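Long-range contact in YeaZ (Pseudomonas aeruginosa PAO579, PDB 4Y0W), which is an essential protein involved in the biosynthesis of threonylcarbamoyl adenosine, a tRNA modification: residues E18-A23 and L46-D51. Sequence-based numbering, arbitrary orientation.
With NA (sodium ion), chain G.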
ATOM      1  N   GLU A  18      -7.091  43.792 -14.962  1.00 80.65           N
ATOM      2  CA  GLU A  18      -7.823  42.699 -15.618  1.00 81.73           C
ATOM      3  C   GLU A  18      -7.989  42.918 -17.135  1.00 70.07           C
ATOM      4  O   GLU A  18      -8.108  41.960 -17.902  1.00 73.53           O
ATOM      5  CB  GLU A  18      -9.204  42.522 -14.960  1.00 93.12           C
ATOM      6  CG  GLU A  18      -9.656  41.071 -14.881  1.00113.28           C
ATOM      7  CD  GLU A  18     -10.925  40.884 -14.069  1.00125.94           C
ATOM      8  OE1 GLU A  18     -11.411  41.865 -13.467  1.00139.15           O
ATOM      9  OE2 GLU A  18     -11.437  39.747 -14.037  1.00128.48           O
ATOM     10  N   ALA A  19      -7.981  44.175 -17.560  1.00 73.08           N
ATOM     11  CA  ALA A  19      -8.189  44.516 -18.966  1.00 68.57           C
ATOM     12  C   ALA A  19      -6.895  44.513 -19.763  1.00 63.62           C
ATOM     13  O   ALA A  19      -5.856  44.949 -19.296  1.00 69.07           O
ATOM     14  CB  ALA A  19      -8.851  45.876 -19.085  1.00 78.42           C
ATOM     15  N   CYS A  20      -6.979  44.030 -20.984  1.00 61.32           N
ATOM     16  CA  CYS A  20      -5.878  44.123 -21.899  1.00 51.01           C
ATOM     17  C   CYS A  20      -6.366  44.997 -23.018  1.00 54.55           C
ATOM     18  O   CYS A  20      -7.454  44.773 -23.557  1.00 60.24           O
ATOM     19  CB  CYS A  20      -5.504  42.741 -22.395  1.00 61.42           C
ATOM     20  SG  CYS A  20      -4.069  42.686 -23.482  1.00 67.52           S
ATOM     21  N   SER A  21      -5.604  46.032 -23.345  1.00 48.05           N
ATOM     22  CA  SER A  21      -5.996  46.890 -24.447  1.00 53.11           C
ATOM     23  C   SER A  21      -4.771  47.342 -25.218  1.00 56.29           C
ATOM     24  O   SER A  21      -3.653  47.434 -24.678  1.00 48.80           O
ATOM     25  CB  SER A  21      -6.839  48.096 -23.973  1.00 54.96           C
ATOM     26  OG  SER A  21      -6.166  48.878 -22.990  1.00 54.41           O
ATOM     27  N   VAL A  22      -5.015  47.628 -26.489  1.00 48.15           N
ATOM     28  CA  VAL A  22      -3.980  47.984 -27.410  1.00 49.62           C
ATOM     29  C   VAL A  22      -4.546  49.104 -28.274  1.00 54.22           C
ATOM     30  O   VAL A  22      -5.725  49.086 -28.574  1.00 60.76           O
ATOM     31  CB  VAL A  22      -3.562  46.755 -28.246  1.00 59.10           C
ATOM     32  CG1 VAL A  22      -2.692  47.175 -29.408  1.00 75.94           C
ATOM     33  CG2 VAL A  22      -2.786  45.749 -27.390  1.00 54.87           C
ATOM     34  N   ALA A  23      -3.722  50.080 -28.666  1.00 50.18           N
ATOM     35  CA  ALA A  23      -4.196  51.175 -29.501  1.00 50.72           C
ATOM     36  C   ALA A  23      -3.140  51.675 -30.456  1.00 53.09           C
ATOM     37  O   ALA A  23      -1.937  51.541 -30.191  1.00 57.76           O
ATOM     38  CB  ALA A  23      -4.663  52.325 -28.649  1.00 55.83           C
ATOM     39  N   LEU A  46       0.248  40.005 -27.471  1.00 59.11           N
ATOM     40  CA  LEU A  46       0.778  39.955 -28.842  1.00 64.94           C
ATOM     41  C   LEU A  46      -0.278  39.719 -29.930  1.00 56.73           C
ATOM     42  O   LEU A  46      -0.255  40.398 -30.948  1.00 58.18           O
ATOM     43  CB  LEU A  46       1.912  38.938 -28.972  1.00 69.18           C
ATOM     44  CG  LEU A  46       3.226  39.330 -28.302  1.00 66.64           C
ATOM     45  CD1 LEU A  46       4.236  38.227 -28.546  1.00 74.99           C
ATOM     46  CD2 LEU A  46       3.768  40.654 -28.818  1.00 69.94           C
ATOM     47  N   PRO A  47      -1.191  38.757 -29.727  1.00 50.14           N
ATOM     48  CA  PRO A  47      -2.267  38.583 -30.701  1.00 53.71           C
ATOM     49  C   PRO A  47      -3.108  39.828 -30.928  1.00 62.13           C
ATOM     50  O   PRO A  47      -3.489  40.111 -32.065  1.00 72.79           O
ATOM     51  CB  PRO A  47      -3.114  37.489 -30.080  1.00 57.05           C
ATOM     52  CG  PRO A  47      -2.119  36.646 -29.371  1.00 57.57           C
ATOM     53  CD  PRO A  47      -1.110  37.613 -28.803  1.00 57.50           C
ATOM     54  N   MET A  48      -3.377  40.575 -29.862  1.00 63.60           N
ATOM     55  CA  MET A  48      -4.133  41.829 -29.973  1.00 60.79           C
ATOM     56  C   MET A  48      -3.369  42.876 -30.807  1.00 62.20           C
ATOM     57  O   MET A  48      -3.947  43.614 -31.648  1.00 52.14           O
ATOM     58  CB  MET A  48      -4.451  42.368 -28.578  1.00 71.23           C
ATOM     59  CG  MET A  48      -5.555  41.602 -27.846  1.00 82.73           C
ATOM     60  SD  MET A  48      -6.159  42.352 -26.306  1.00 90.26           S
ATOM     61  CE  MET A  48      -6.677  43.947 -26.921  1.00 81.00           C
ATOM     62  N   VAL A  49      -2.060  42.919 -30.586  1.00 53.93           N
ATOM     63  CA  VAL A  49      -1.183  43.823 -31.341  1.00 61.01           C
ATOM     64  C   VAL A  49      -1.215  43.462 -32.823  1.00 51.90           C
ATOM     65  O   VAL A  49      -1.350  44.328 -33.687  1.00 51.61           O
ATOM     66  CB  VAL A  49       0.274  43.749 -30.848  1.00 59.82           C
ATOM     67  CG1 VAL A  49       1.165  44.665 -31.677  1.00 67.65           C
ATOM     68  CG2 VAL A  49       0.357  44.149 -29.387  1.00 59.26           C
ATOM     69  N   ARG A  50      -1.078  42.165 -33.075  0.50 51.64           N
ATOM     70  CA  ARG A  50      -1.135  41.606 -34.413  0.50 57.27           C
ATOM     71  C   ARG A  50      -2.431  42.009 -35.114  0.50 57.94           C
ATOM     72  O   ARG A  50      -2.411  42.545 -36.221  0.50 62.67           O
ATOM     73  CB  ARG A  50      -1.029  40.081 -34.343  0.50 71.19           C
ATOM     74  CG  ARG A  50      -0.768  39.403 -35.682  0.50 75.99           C
ATOM     75  CD  ARG A  50      -0.718  37.880 -35.551  0.50 72.04           C
ATOM     76  NE  ARG A  50       0.493  37.411 -34.877  0.50 77.75           N
ATOM     77  CZ  ARG A  50       1.677  37.268 -35.474  0.50 90.48           C
ATOM     78  NH1 ARG A  50       1.817  37.556 -36.767  0.50 90.79           N
ATOM     79  NH2 ARG A  50       2.726  36.836 -34.782  0.50 79.04           N
ATOM     80  N   ASP A  51      -3.555  41.774 -34.445  1.00 63.45           N
ATOM     81  CA  ASP A  51      -4.886  42.044 -35.012  1.00 62.14           C
ATOM     82  C   ASP A  51      -5.146  43.501 -35.330  1.00 65.10           C
ATOM     83  O   ASP A  51      -5.719  43.841 -36.376  1.00 61.13           O
ATOM     84  CB  ASP A  51      -5.970  41.509 -34.083  1.00 70.70           C
ATOM     85  CG  ASP A  51      -6.327  40.071 -34.400  1.00 95.59           C
ATOM     86  OD1 ASP A  51      -7.087  39.869 -35.368  1.00113.07           O
ATOM     87  OD2 ASP A  51      -5.841  39.144 -33.713  1.00 91.04           O
TER
HETATM   88 NA    NA G 302      -5.111  47.294 -18.145  1.00 78.67          NA
HETATM   89  O   HOH W   1      -6.296  48.056 -20.502  1.00 57.24           O
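Met48 runs extended from the helix as far as its sulfur (chi1 -74°, chi2 -171°) and then bends at chi3, laying SD and CE against the strand at Cys20, where chi1 of -177° turns the Cys20 SG away from its own amide N and out to the Met48 sulfur. The two side chains meet where helix 41-56 packs on the N-terminal mixed sheet (strand order 3-2-1-4-5) of the actin-like ATPase fold. The thiol sulfur of Cys20 and the thioether sulfur of Met48 lie 3.5 Å apart, SG to SD, in nonbonded contact. Past the bend, the Met48 methyl CE rests over the backbone, 3.6 Å from Cys20 O and 3.9 Å from Ser21 CA. Further along the strand, Val22 passes alongside the base of Met48, its CG2 4.0 Å from Met48 CB, the two side chains running in opposite directions. The same methyl meets Val49, whose side chain crosses that of Val22 at about a right angle, CG2 to CG2 at 4.1 Å. No hydrogen bond links the two segments; the contact is van der Waals packing of buried side chains, and Leu45 and Leu52 extend it around Val22. Phe90 of a second subunit packs on Val49, bringing the helix into a subunit interface. On the other face of the strand, Ser21 points away from helix 41-56, its OG hydrogen-bonded to Ala194 N. A water 2.6 Å from Ser21 OG also binds a sodium ion, which Asp14 and Thr17 help to hold and which Ala19 O coordinates at 2.7 Å.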